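Local coordinates for protein, Family 18 Chitinase (Crocus vernus, PDB 3SIM) that probably hydrolyses the glycosidic bonds of chitin as a family 18 glycosyl hydrolase built on a TIM barrel, at residues D197-Y202 against F235-S240; S160-V165 against F187-S192; I250-A255 against R264-A269; L2-I7 against N214-F219. One frame throughout, in Å; residues are numbered along the deposited sequence.

Contact 1: D197-Y202 against F235-S240; sequences DKFLGY and FDAATS
The segment carrying Phe199 and Leu200 and the one carrying Ala237 are short pieces of helices 196-209 and 230-243, which run side by side with their N-to-C directions 48° apart. The segment axes come within 9.6 Å of each other, and the backbones are nearest where the CA atoms of Leu200 and Ala237 lie 6.4 Å apart. At that point the methyl of Ala237 works as a small knob received by two larger side chains. Phe199 reaches it from one flank: with CG trans to the backbone N (chi1 179°), the ring brings CD2 to 3.8 Å from Ala237 CB, meeting the methyl obliquely. Leu200, next along the same helix, has its CG set beside the backbone N (chi1 -66°) and meets the methyl with its CD2 branch. Leu200 CD2 rests 4.0 Å from Ala237 CB and 3.6 Å from Ala237 O, lying against main chain as well as side chain. The second branch turns one helical turn further on, where Leu200 CD1 approaches Ser240 CB at 4.2 Å. Leu200 also touches Leu241, while Phe199 and Ala238 both lean on Ile217 of strand 215-220, which separates the two helices in the chain. The contact is therefore a joint between consecutive helices of the outer layer of the TIM barrel. The side chains meet through carbon alone, with one methyl against a carbonyl oxygen, so cohesion probably comes from dispersion and from burying apolar surface; the small alanine side chain is consistent with the close approach of the CA atoms there.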
loop_
_atom_site.group_PDB
_atom_site.type_symbol
_atom_site.label_atom_id
_atom_site.label_comp_id
_atom_site.label_asym_id
_atom_site.label_seq_id
_atom_site.Cartn_x
_atom_site.Cartn_y
_atom_site.Cartn_z
ATOM N N ASP A 197 -0.402 21.588 12.649
ATOM C CA ASP A 197 -1.790 21.627 13.070
ATOM C C ASP A 197 -2.776 21.130 12.023
ATOM O O ASP A 197 -3.679 20.479 12.354
ATOM C CB ASP A 197 -2.261 22.978 13.643
ATOM C CG ASP A 197 -3.660 22.868 14.375
ATOM O OD1 ASP A 197 -3.761 22.193 15.385
ATOM O OD2 ASP A 197 -4.664 23.433 13.928
ATOM N N LYS A 198 -2.578 21.511 10.783
ATOM C CA LYS A 198 -3.384 21.061 9.689
ATOM C C LYS A 198 -3.260 19.544 9.428
ATOM O O LYS A 198 -4.226 18.907 9.218
ATOM C CB LYS A 198 -3.099 21.867 8.448
ATOM C CG LYS A 198 -3.749 23.219 8.425
ATOM C CD LYS A 198 -3.377 23.994 7.259
ATOM C CE LYS A 198 -3.782 25.470 7.441
ATOM N NZ LYS A 198 -3.581 26.196 6.284
ATOM N N PHE A 199 -2.053 19.009 9.531
ATOM C CA PHE A 199 -1.856 17.599 9.379
ATOM C C PHE A 199 -2.673 16.852 10.415
ATOM O O PHE A 199 -3.367 15.985 10.065
ATOM C CB PHE A 199 -0.389 17.226 9.481
ATOM C CG PHE A 199 -0.095 15.754 9.357
ATOM C CD1 PHE A 199 0.414 15.248 8.192
ATOM C CD2 PHE A 199 -0.225 14.896 10.408
ATOM C CE1 PHE A 199 0.716 13.907 8.072
ATOM C CE2 PHE A 199 0.110 13.609 10.306
ATOM C CZ PHE A 199 0.568 13.109 9.144
ATOM N N LEU A 200 -2.613 17.288 11.656
ATOM C CA LEU A 200 -3.382 16.681 12.709
ATOM C C LEU A 200 -4.901 16.786 12.424
ATOM O O LEU A 200 -5.604 15.874 12.674
ATOM C CB LEU A 200 -2.983 17.203 14.096
ATOM C CG LEU A 200 -1.575 16.878 14.628
ATOM C CD1 LEU A 200 -1.130 17.756 15.756
ATOM C CD2 LEU A 200 -1.414 15.459 14.988
ATOM N N GLY A 201 -5.353 17.912 11.893
ATOM C CA GLY A 201 -6.720 18.048 11.431
ATOM C C GLY A 201 -7.080 17.058 10.311
ATOM O O GLY A 201 -8.119 16.469 10.316
ATOM N N TYR A 202 -6.159 16.864 9.397
ATOM C CA TYR A 202 -6.349 15.876 8.329
ATOM C C TYR A 202 -6.434 14.446 8.877
ATOM O O TYR A 202 -7.244 13.711 8.454
ATOM C CB TYR A 202 -5.333 15.990 7.181
ATOM C CG TYR A 202 -5.353 17.290 6.389
ATOM C CD1 TYR A 202 -6.529 17.992 6.159
ATOM C CD2 TYR A 202 -4.191 17.828 5.912
ATOM C CE1 TYR A 202 -6.529 19.171 5.477
ATOM C CE2 TYR A 202 -4.188 18.996 5.239
ATOM C CZ TYR A 202 -5.352 19.660 5.015
ATOM O OH TYR A 202 -5.304 20.799 4.329
ATOM N N PHE A 235 7.448 14.387 12.448
ATOM C CA PHE A 235 7.696 13.790 13.752
ATOM C C PHE A 235 7.038 14.485 14.961
ATOM O O PHE A 235 6.738 13.851 15.889
ATOM C CB PHE A 235 9.151 13.337 13.972
ATOM C CG PHE A 235 9.556 12.178 13.122
ATOM C CD1 PHE A 235 8.995 10.946 13.330
ATOM C CD2 PHE A 235 10.447 12.316 12.087
ATOM C CE1 PHE A 235 9.314 9.913 12.585
ATOM C CE2 PHE A 235 10.785 11.253 11.323
ATOM C CZ PHE A 235 10.197 10.046 11.571
ATOM N N ASP A 236 6.822 15.791 14.893
ATOM C CA ASP A 236 6.048 16.503 15.895
ATOM C C ASP A 236 4.568 16.103 15.929
ATOM O O ASP A 236 4.031 15.887 16.943
ATOM C CB ASP A 236 6.187 18.008 15.736
ATOM C CG ASP A 236 7.606 18.466 15.925
ATOM O OD1 ASP A 236 8.316 17.854 16.690
ATOM O OD2 ASP A 236 8.034 19.380 15.273
ATOM N N ALA A 237 3.968 16.024 14.766
ATOM C CA ALA A 237 2.632 15.516 14.600
ATOM C C ALA A 237 2.551 14.036 15.042
ATOM O O ALA A 237 1.673 13.661 15.721
ATOM C CB ALA A 237 2.211 15.683 13.198
ATOM N N ALA A 238 3.525 13.251 14.667
ATOM C CA ALA A 238 3.549 11.850 15.008
ATOM C C ALA A 238 3.640 11.673 16.533
ATOM O O ALA A 238 3.014 10.837 17.083
ATOM C CB ALA A 238 4.604 11.158 14.353
ATOM N N THR A 239 4.413 12.541 17.148
ATOM C CA THR A 239 4.552 12.557 18.584
ATOM C C THR A 239 3.238 12.866 19.341
ATOM O O THR A 239 2.937 12.181 20.228
ATOM C CB THR A 239 5.724 13.450 19.063
ATOM O OG1 THR A 239 6.943 12.900 18.658
ATOM C CG2 THR A 239 5.748 13.600 20.564
ATOM N N SER A 240 2.466 13.842 18.882
ATOM C CA SER A 240 1.169 14.136 19.447
ATOM C C SER A 240 0.219 12.936 19.298
ATOM O O SER A 240 -0.449 12.582 20.239
ATOM C CB SER A 240 0.520 15.347 18.804
ATOM O OG SER A 240 1.220 16.504 19.043
#

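Contact 2: S160-V165 against F187-S192; sequences SPFPSV and FKAYDS
Ala189 presents its methyl to the shoulder formed by Phe162 and Pro163: Ala189 CB lies 3.8 Å from Phe162 CB and 4.4 Å from Pro163 CD. The bump is small and the hollow shallow: Phe162 offers the base of its side chain, while its ring swings off elsewhere. With chi1 at 48°, Phe162 CG sits between the backbone N and the carbonyl carbon, which carries the ring back over its own segment, where Val165 CG2 lies 3.7 Å above one face, over the ring centre. A second bump runs the other way. The Pro163 ring projects by its CG toward the far end of Tyr190, 3.6 Å from Tyr190 OH and 3.8 Å from Tyr190 CZ, the proline and phenol crossing obliquely. Tyr190 is also stacked with Tyr202 of helix 196-209. The two segments bury 146 Å² between them, at the protein surface. They follow strands 156-159 and 182-184 and lead into the next helices, with Val165 as the N-cap of helix 166-175. Adjacent loops meeting beyond the strand ends in this way belong to the C-terminal rim of a (β/α)8 barrel, the side where family 18 enzymes bind their sugar.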
loop_
_atom_site.group_PDB
_atom_site.type_symbol
_atom_site.label_atom_id
_atom_site.label_comp_id
_atom_site.label_asym_id
_atom_site.label_seq_id
_atom_site.Cartn_x
_atom_site.Cartn_y
_atom_site.Cartn_z
ATOM N N SER A 160 -5.245 2.025 0.382
ATOM C CA SER A 160 -4.435 3.210 0.385
ATOM C C SER A 160 -5.104 4.443 -0.265
ATOM O O SER A 160 -4.640 4.933 -1.200
ATOM C CB SER A 160 -3.023 2.944 -0.176
ATOM O OG SER A 160 -2.437 1.777 0.236
ATOM N N PRO A 161 -6.186 4.930 0.314
ATOM C CA PRO A 161 -6.906 6.084 -0.192
ATOM C C PRO A 161 -6.253 7.475 0.045
ATOM O O PRO A 161 -5.239 7.619 0.662
ATOM C CB PRO A 161 -8.261 5.973 0.517
ATOM C CG PRO A 161 -7.990 5.444 1.719
ATOM C CD PRO A 161 -6.774 4.527 1.580
ATOM N N PHE A 162 -6.890 8.486 -0.515
ATOM C CA PHE A 162 -6.588 9.898 -0.352
ATOM C C PHE A 162 -7.856 10.690 -0.732
ATOM O O PHE A 162 -8.775 10.120 -1.235
ATOM C CB PHE A 162 -5.331 10.349 -1.125
ATOM C CG PHE A 162 -5.283 9.890 -2.539
ATOM C CD1 PHE A 162 -4.822 8.624 -2.908
ATOM C CD2 PHE A 162 -5.728 10.710 -3.542
ATOM C CE1 PHE A 162 -4.823 8.246 -4.219
ATOM C CE2 PHE A 162 -5.715 10.296 -4.835
ATOM C CZ PHE A 162 -5.272 9.075 -5.154
ATOM N N PRO A 163 -7.889 11.984 -0.457
ATOM C CA PRO A 163 -9.161 12.684 -0.439
ATOM C C PRO A 163 -9.878 12.590 -1.783
ATOM O O PRO A 163 -10.990 12.276 -1.767
ATOM C CB PRO A 163 -8.768 14.087 -0.142
ATOM C CG PRO A 163 -7.652 13.966 0.767
ATOM C CD PRO A 163 -6.870 12.770 0.225
ATOM N N SER A 164 -9.196 12.758 -2.896
ATOM C CA SER A 164 -9.878 12.709 -4.189
ATOM C C SER A 164 -10.510 11.364 -4.578
ATOM O O SER A 164 -11.353 11.347 -5.359
ATOM C CB SER A 164 -9.078 13.286 -5.328
ATOM O OG SER A 164 -7.921 12.589 -5.465
ATOM N N VAL A 165 -10.051 10.277 -3.978
ATOM C CA VAL A 165 -10.645 8.978 -4.132
ATOM C C VAL A 165 -11.485 8.446 -2.968
ATOM O O VAL A 165 -11.888 7.345 -2.979
ATOM C CB VAL A 165 -9.623 7.917 -4.625
ATOM C CG1 VAL A 165 -9.070 8.307 -5.967
ATOM C CG2 VAL A 165 -8.568 7.672 -3.607
ATOM N N PHE A 187 -1.083 10.661 2.994
ATOM C CA PHE A 187 -0.967 12.027 3.460
ATOM C C PHE A 187 -0.092 12.895 2.512
ATOM O O PHE A 187 -0.235 14.059 2.471
ATOM C CB PHE A 187 -0.605 12.142 4.956
ATOM C CG PHE A 187 -1.703 11.712 5.903
ATOM C CD1 PHE A 187 -2.667 12.577 6.330
ATOM C CD2 PHE A 187 -1.761 10.434 6.353
ATOM C CE1 PHE A 187 -3.651 12.159 7.165
ATOM C CE2 PHE A 187 -2.725 10.035 7.180
ATOM C CZ PHE A 187 -3.683 10.884 7.580
ATOM N N LYS A 188 0.732 12.272 1.700
ATOM C CA LYS A 188 1.521 13.025 0.737
ATOM C C LYS A 188 0.655 13.743 -0.329
ATOM O O LYS A 188 1.089 14.615 -0.969
ATOM C CB LYS A 188 2.696 12.228 0.159
ATOM C CG LYS A 188 2.398 10.915 -0.419
ATOM C CD LYS A 188 2.307 9.817 0.664
ATOM C CE LYS A 188 2.087 8.461 0.089
ATOM N NZ LYS A 188 2.146 8.544 -1.245
ATOM N N ALA A 189 -0.604 13.381 -0.414
ATOM C CA ALA A 189 -1.574 14.015 -1.273
ATOM C C ALA A 189 -1.909 15.491 -0.970
ATOM O O ALA A 189 -2.254 16.197 -1.823
ATOM C CB ALA A 189 -2.801 13.180 -1.430
ATOM N N TYR A 190 -1.790 15.892 0.267
ATOM C CA TYR A 190 -2.024 17.262 0.643
ATOM C C TYR A 190 -0.901 18.212 0.184
ATOM O O TYR A 190 0.172 17.764 -0.146
ATOM C CB TYR A 190 -2.254 17.356 2.131
ATOM C CG TYR A 190 -3.512 16.665 2.653
ATOM C CD1 TYR A 190 -4.746 17.268 2.572
ATOM C CD2 TYR A 190 -3.444 15.460 3.289
ATOM C CE1 TYR A 190 -5.841 16.677 3.061
ATOM C CE2 TYR A 190 -4.545 14.864 3.751
ATOM C CZ TYR A 190 -5.740 15.470 3.629
ATOM O OH TYR A 190 -6.808 14.889 4.114
ATOM N N ASP A 191 -1.153 19.514 0.216
ATOM C CA ASP A 191 -0.196 20.535 -0.207
ATOM C C ASP A 191 1.065 20.533 0.605
ATOM O O ASP A 191 1.071 20.182 1.716
ATOM C CB ASP A 191 -0.692 21.952 0.026
ATOM C CG ASP A 191 -1.792 22.314 -0.789
ATOM O OD1 ASP A 191 -1.964 21.813 -1.902
ATOM O OD2 ASP A 191 -2.531 23.107 -0.269
ATOM N N SER A 192 2.115 21.022 -0.019
ATOM C CA SER A 192 3.445 21.191 0.551
ATOM C C SER A 192 3.474 22.204 1.717
ATOM O O SER A 192 4.279 22.121 2.569
ATOM C CB SER A 192 4.457 21.524 -0.553
ATOM O OG SER A 192 4.269 22.803 -1.079
#

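Contact 3: I250-A255 against R264-A269; sequences IAVWTA and RYEEEA
Strand 250-253 and helix 264-274 form the last β/α unit of the TIM barrel, and they meet through Ile250 and Val252 on the strand and Glu266 and Ala269 on the helix. At the N-terminal end of the strand the contact is methyl to methyl, with a carbonyl beside it: Ile250 CD1 stands 4.3 Å from Ala269 CB and 4.2 Å from Ala269 O. Two residues on, the partner is a carboxylate. Glu266 is bent at its second torsion (chi2 85°), which folds the chain back toward the strand and lays OE1 beside Val252, 3.8 Å from the CG1 branch. Val252 holds that branch trans to its backbone N (chi1 177°), and the two side chains run obliquely past one another. OE1 also lies 4.1 Å from Thr254 O, too far to be bonded. Instead this buried oxygen is hydrogen-bonded to Ser258 OG, which is within bonding distance of Thr254 O as well, just past the strand. Glu5 of the next strand brings OE2 very close to the same OE1; such closeness of two like charges is consistent with a proton shared between them, though so short a pair calls for caution. Thr254, reached through a cis peptide bond, has OG1 bonded to Tyr9 O. Strand 250-253 lies between strands 2-7 and 215-220 in the barrel, and helix 264-274 packs outside it, with Phe235 of helix 230-243 against Ala269 and Glu268.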
loop_
_atom_site.group_PDB
_atom_site.type_symbol
_atom_site.label_atom_id
_atom_site.label_comp_id
_atom_site.label_asym_id
_atom_site.label_seq_id
_atom_site.Cartn_x
_atom_site.Cartn_y
_atom_site.Cartn_z
ATOM N N ILE A 250 3.282 3.657 10.736
ATOM C CA ILE A 250 3.794 4.543 9.711
ATOM C C ILE A 250 4.069 3.798 8.375
ATOM O O ILE A 250 4.694 2.772 8.351
ATOM C CB ILE A 250 5.093 5.272 10.121
ATOM C CG1 ILE A 250 4.907 6.131 11.347
ATOM C CG2 ILE A 250 5.689 6.030 8.953
ATOM C CD1 ILE A 250 6.083 6.395 12.106
ATOM N N ALA A 251 3.597 4.375 7.304
ATOM C CA ALA A 251 3.818 3.873 5.955
ATOM C C ALA A 251 4.742 4.770 5.065
ATOM O O ALA A 251 4.588 5.959 4.982
ATOM C CB ALA A 251 2.527 3.668 5.296
ATOM N N VAL A 252 5.647 4.166 4.364
ATOM C CA VAL A 252 6.575 4.907 3.555
ATOM C C VAL A 252 6.539 4.563 2.009
ATOM O O VAL A 252 6.539 3.424 1.651
ATOM C CB VAL A 252 7.992 4.753 4.125
ATOM C CG1 VAL A 252 9.008 5.455 3.269
ATOM C CG2 VAL A 252 8.093 5.164 5.564
ATOM N N TRP A 253 6.486 5.574 1.152
ATOM C CA TRP A 253 6.567 5.512 -0.300
ATOM C C TRP A 253 7.884 6.223 -0.773
ATOM O O TRP A 253 7.977 7.381 -0.736
ATOM C CB TRP A 253 5.305 6.164 -0.916
ATOM C CG TRP A 253 4.042 5.349 -1.005
ATOM C CD1 TRP A 253 3.657 4.573 -2.035
ATOM C CD2 TRP A 253 2.992 5.261 -0.045
ATOM N NE1 TRP A 253 2.484 3.979 -1.770
ATOM C CE2 TRP A 253 2.036 4.397 -0.558
ATOM C CE3 TRP A 253 2.773 5.824 1.202
ATOM C CZ2 TRP A 253 0.887 4.086 0.127
ATOM C CZ3 TRP A 253 1.635 5.496 1.879
ATOM C CH2 TRP A 253 0.705 4.646 1.335
ATOM N N THR A 254 8.924 5.512 -1.143
ATOM C CA THR A 254 9.029 4.085 -1.277
ATOM C C THR A 254 10.516 3.739 -1.031
ATOM O O THR A 254 11.329 4.625 -0.981
ATOM C CB THR A 254 8.692 3.595 -2.746
ATOM O OG1 THR A 254 9.702 4.019 -3.631
ATOM C CG2 THR A 254 7.295 4.026 -3.239
ATOM N N ALA A 255 10.862 2.463 -0.928
ATOM C CA ALA A 255 12.273 2.089 -0.745
ATOM C C ALA A 255 13.131 2.580 -1.967
ATOM O O ALA A 255 14.247 2.955 -1.855
ATOM C CB ALA A 255 12.408 0.625 -0.540
ATOM N N ARG A 264 17.770 7.001 5.464
ATOM C CA ARG A 264 17.819 7.672 6.735
ATOM C C ARG A 264 16.413 7.776 7.379
ATOM O O ARG A 264 16.254 7.551 8.519
ATOM C CB ARG A 264 18.544 9.005 6.668
ATOM C CG ARG A 264 17.776 10.170 6.369
ATOM C CD ARG A 264 18.293 11.380 7.120
ATOM N NE ARG A 264 19.534 11.872 6.585
ATOM C CZ ARG A 264 20.555 12.317 7.302
ATOM N NH1 ARG A 264 20.515 12.377 8.591
ATOM N NH2 ARG A 264 21.601 12.699 6.678
ATOM N N TYR A 265 15.426 8.052 6.568
ATOM C CA TYR A 265 14.064 8.164 7.022
ATOM C C TYR A 265 13.436 6.849 7.548
ATOM O O TYR A 265 12.838 6.827 8.522
ATOM C CB TYR A 265 13.217 9.040 6.101
ATOM C CG TYR A 265 13.828 10.462 5.896
ATOM C CD1 TYR A 265 13.977 11.356 6.962
ATOM C CD2 TYR A 265 14.264 10.884 4.653
ATOM C CE1 TYR A 265 14.521 12.608 6.770
ATOM C CE2 TYR A 265 14.789 12.142 4.465
ATOM C CZ TYR A 265 14.934 12.991 5.503
ATOM O OH TYR A 265 15.468 14.197 5.231
ATOM N N GLU A 266 13.690 5.751 6.844
ATOM C CA GLU A 266 13.259 4.439 7.310
ATOM C C GLU A 266 13.823 4.147 8.703
ATOM O O GLU A 266 13.109 3.667 9.584
ATOM C CB GLU A 266 13.695 3.350 6.327
ATOM C CG GLU A 266 12.777 3.196 5.125
ATOM C CD GLU A 266 13.117 4.160 4.005
ATOM O OE1 GLU A 266 12.483 4.076 2.934
ATOM O OE2 GLU A 266 14.020 5.001 4.198
ATOM N N GLU A 267 15.100 4.460 8.889
ATOM C CA GLU A 267 15.772 4.237 10.163
ATOM C C GLU A 267 15.237 5.153 11.261
ATOM O O GLU A 267 15.140 4.748 12.419
ATOM C CB GLU A 267 17.283 4.429 10.011
ATOM C CG GLU A 267 18.087 4.010 11.230
ATOM C CD GLU A 267 19.576 4.238 11.052
ATOM N N GLU A 268 14.893 6.386 10.899
ATOM C CA GLU A 268 14.411 7.331 11.870
ATOM C C GLU A 268 13.012 6.982 12.399
ATOM O O GLU A 268 12.739 7.067 13.536
ATOM C CB GLU A 268 14.469 8.770 11.345
ATOM C CG GLU A 268 13.953 9.850 12.322
ATOM C CD GLU A 268 14.180 11.351 11.911
ATOM O OE1 GLU A 268 14.152 12.222 12.749
ATOM O OE2 GLU A 268 14.337 11.642 10.761
ATOM N N ALA A 269 12.153 6.642 11.484
ATOM C CA ALA A 269 10.781 6.286 11.757
ATOM C C ALA A 269 10.557 4.997 12.564
ATOM O O ALA A 269 9.777 4.975 13.435
ATOM C CB ALA A 269 10.033 6.272 10.519
#

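Contact 4: L2-I7 against N214-F219; sequences LFVEYI and NVLISF
Leu2, Val4 and Leu216 make an apolar contact inside the TIM barrel, between strands that do not pair with each other: 2-7 and 215-220 both run parallel to strand 250-253, one along each of its edges. The separation is that of next-but-one neighbours, with Leu2 and Leu216 8.9 Å apart at their CA atoms and Val4 and Ser218 9.1 Å apart. Side chains must therefore close the gap, and Leu216 does most of it. Its CG is placed beside the backbone N and turned from the carbonyl carbon (chi1 -42°); from there CD1 heads for strand 2-7, with CD2 lying behind it, and the leucine crosses Leu2 and Val4 at about a right angle. Leu216 CD1 lies 4.1 Å from Val4 CG2, and Leu216 CD2 lies 4.0 Å from Leu2 CD1. Ile217, the next residue, packs on Phe234 and Leu241 of helix 230-243, and Phe3 meets Phe29 and Val252. Further along strand 2-7, Tyr6 stacks on Trp253 and its OH is hydrogen-bonded to Asn184 ND2. The contact is buried and tight in one place. Leu2, whose two side-chain torsions both depart from staggered values (chi1 -147°, chi2 -149°), brings its CD1 to 3.5 Å from Leu216 CD1, closer than methyls usually lie.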
loop_
_atom_site.group_PDB
_atom_site.type_symbol
_atom_site.label_atom_id
_atom_site.label_comp_id
_atom_site.label_asym_id
_atom_site.label_seq_id
_atom_site.Cartn_x
_atom_site.Cartn_y
_atom_site.Cartn_z
ATOM N N LEU A 2 3.726 -1.343 13.919
ATOM C CA LEU A 2 3.633 -1.604 12.498
ATOM C C LEU A 2 4.360 -0.551 11.696
ATOM O O LEU A 2 4.119 0.615 11.829
ATOM C CB LEU A 2 2.206 -1.549 12.059
ATOM C CG LEU A 2 1.483 -2.319 10.976
ATOM C CD1 LEU A 2 0.468 -1.552 10.432
ATOM C CD2 LEU A 2 2.232 -3.142 9.988
ATOM N N PHE A 3 5.218 -1.020 10.818
ATOM C CA PHE A 3 5.871 -0.217 9.811
ATOM C C PHE A 3 5.734 -0.853 8.434
ATOM O O PHE A 3 6.089 -1.971 8.256
ATOM C CB PHE A 3 7.336 0.008 10.184
ATOM C CG PHE A 3 8.111 0.851 9.208
ATOM C CD1 PHE A 3 9.011 0.279 8.338
ATOM C CD2 PHE A 3 7.987 2.213 9.210
ATOM C CE1 PHE A 3 9.703 1.023 7.463
ATOM C CE2 PHE A 3 8.652 2.967 8.357
ATOM C CZ PHE A 3 9.517 2.394 7.466
ATOM N N VAL A 4 5.232 -0.090 7.495
ATOM C CA VAL A 4 4.966 -0.475 6.130
ATOM C C VAL A 4 5.880 0.260 5.108
ATOM O O VAL A 4 5.905 1.433 5.034
ATOM C CB VAL A 4 3.509 -0.238 5.792
ATOM C CG1 VAL A 4 3.203 -0.759 4.475
ATOM C CG2 VAL A 4 2.600 -0.815 6.805
ATOM N N GLU A 5 6.624 -0.521 4.358
ATOM C CA GLU A 5 7.538 -0.088 3.313
ATOM C C GLU A 5 7.136 -0.480 1.887
ATOM O O GLU A 5 7.270 -1.598 1.514
ATOM C CB GLU A 5 8.953 -0.588 3.609
ATOM C CG GLU A 5 10.053 -0.088 2.729
ATOM C CD GLU A 5 10.584 1.357 3.087
ATOM O OE1 GLU A 5 10.123 1.960 4.008
ATOM O OE2 GLU A 5 11.445 1.867 2.438
ATOM N N TYR A 6 6.651 0.465 1.095
ATOM C CA TYR A 6 6.409 0.199 -0.326
ATOM C C TYR A 6 7.752 -0.034 -1.114
ATOM O O TYR A 6 8.692 0.594 -0.821
ATOM C CB TYR A 6 5.494 1.228 -0.981
ATOM C CG TYR A 6 4.053 1.157 -0.507
ATOM C CD1 TYR A 6 3.071 0.574 -1.255
ATOM C CD2 TYR A 6 3.711 1.572 0.745
ATOM C CE1 TYR A 6 1.764 0.512 -0.774
ATOM C CE2 TYR A 6 2.461 1.492 1.228
ATOM C CZ TYR A 6 1.477 0.968 0.484
ATOM O OH TYR A 6 0.243 0.916 0.991
ATOM N N ILE A 7 7.775 -0.975 -2.028
ATOM C CA ILE A 7 8.966 -1.331 -2.779
ATOM C C ILE A 7 8.695 -1.953 -4.161
ATOM O O ILE A 7 7.770 -2.677 -4.383
ATOM C CB ILE A 7 9.948 -2.263 -1.952
ATOM C CG1 ILE A 7 11.289 -2.528 -2.679
ATOM C CG2 ILE A 7 9.345 -3.537 -1.693
ATOM C CD1 ILE A 7 12.306 -3.037 -1.864
ATOM N N ASN A 214 -8.413 1.290 11.281
ATOM C CA ASN A 214 -7.184 1.792 11.837
ATOM C C ASN A 214 -6.341 2.548 10.738
ATOM O O ASN A 214 -5.813 1.959 9.824
ATOM C CB ASN A 214 -6.331 0.719 12.544
ATOM C CG ASN A 214 -7.027 -0.012 13.747
ATOM O OD1 ASN A 214 -6.672 -1.078 14.007
ATOM N ND2 ASN A 214 -7.930 0.570 14.414
ATOM N N VAL A 215 -6.225 3.858 10.894
ATOM C CA VAL A 215 -5.508 4.674 9.926
ATOM C C VAL A 215 -4.053 4.968 10.344
ATOM O O VAL A 215 -3.790 5.648 11.297
ATOM C CB VAL A 215 -6.240 6.031 9.664
ATOM C CG1 VAL A 215 -5.614 6.787 8.549
ATOM C CG2 VAL A 215 -7.706 5.859 9.480
ATOM N N LEU A 216 -3.154 4.433 9.552
ATOM C CA LEU A 216 -1.754 4.792 9.518
ATOM C C LEU A 216 -1.458 6.192 8.943
ATOM O O LEU A 216 -2.123 6.698 8.087
ATOM C CB LEU A 216 -0.856 3.763 8.822
ATOM C CG LEU A 216 -0.849 2.226 8.889
ATOM C CD1 LEU A 216 0.457 1.694 9.256
ATOM C CD2 LEU A 216 -1.945 1.560 9.678
ATOM N N ILE A 217 -0.479 6.821 9.518
ATOM C CA ILE A 217 0.138 8.000 8.931
ATOM C C ILE A 217 1.241 7.638 7.917
ATOM O O ILE A 217 1.675 6.552 7.886
ATOM C CB ILE A 217 0.568 9.038 9.945
ATOM C CG1 ILE A 217 1.713 8.510 10.817
ATOM C CG2 ILE A 217 -0.611 9.568 10.779
ATOM C CD1 ILE A 217 2.284 9.486 11.835
ATOM N N SER A 218 1.671 8.596 7.134
ATOM C CA SER A 218 2.608 8.341 6.053
ATOM C C SER A 218 3.416 9.544 5.560
ATOM O O SER A 218 3.044 10.631 5.744
ATOM C CB SER A 218 1.868 7.687 4.887
ATOM O OG SER A 218 1.006 8.539 4.292
ATOM N N PHE A 219 4.501 9.262 4.889
ATOM C CA PHE A 219 5.291 10.221 4.141
ATOM C C PHE A 219 5.948 9.609 2.875
ATOM O O PHE A 219 6.106 8.443 2.783
ATOM C CB PHE A 219 6.336 10.926 5.012
ATOM C CG PHE A 219 7.382 10.016 5.620
ATOM C CD1 PHE A 219 8.496 9.653 4.936
ATOM C CD2 PHE A 219 7.251 9.571 6.918
ATOM C CE1 PHE A 219 9.453 8.834 5.536
ATOM C CE2 PHE A 219 8.206 8.758 7.496
ATOM C CZ PHE A 219 9.286 8.391 6.808
#

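In the fold
Contact 4 lies in the barrel core, about 8 Å from contact 3 between centres; Val252 N and Val4 O, 2.8 Å apart, pair there as a backbone hydrogen bond. Contact 1 belongs to the outer helical layer, about 15 Å from contact 4 between centres, and Ile217, in a strand of contact 4, reaches it. Contact 2 is on the rim, its centre about 15 Å from that of contact 1, and is met there by Tyr202 and Phe199. Ser160 OG of contact 2 is hydrogen-bonded to Tyr6 OH of contact 4 and to Asp123 OD1; Asp123 and Glu127, which touches Phe162, belong to a sequence matching the family 18 signature DxxDxDxE, so contact 2 probably borders the active site.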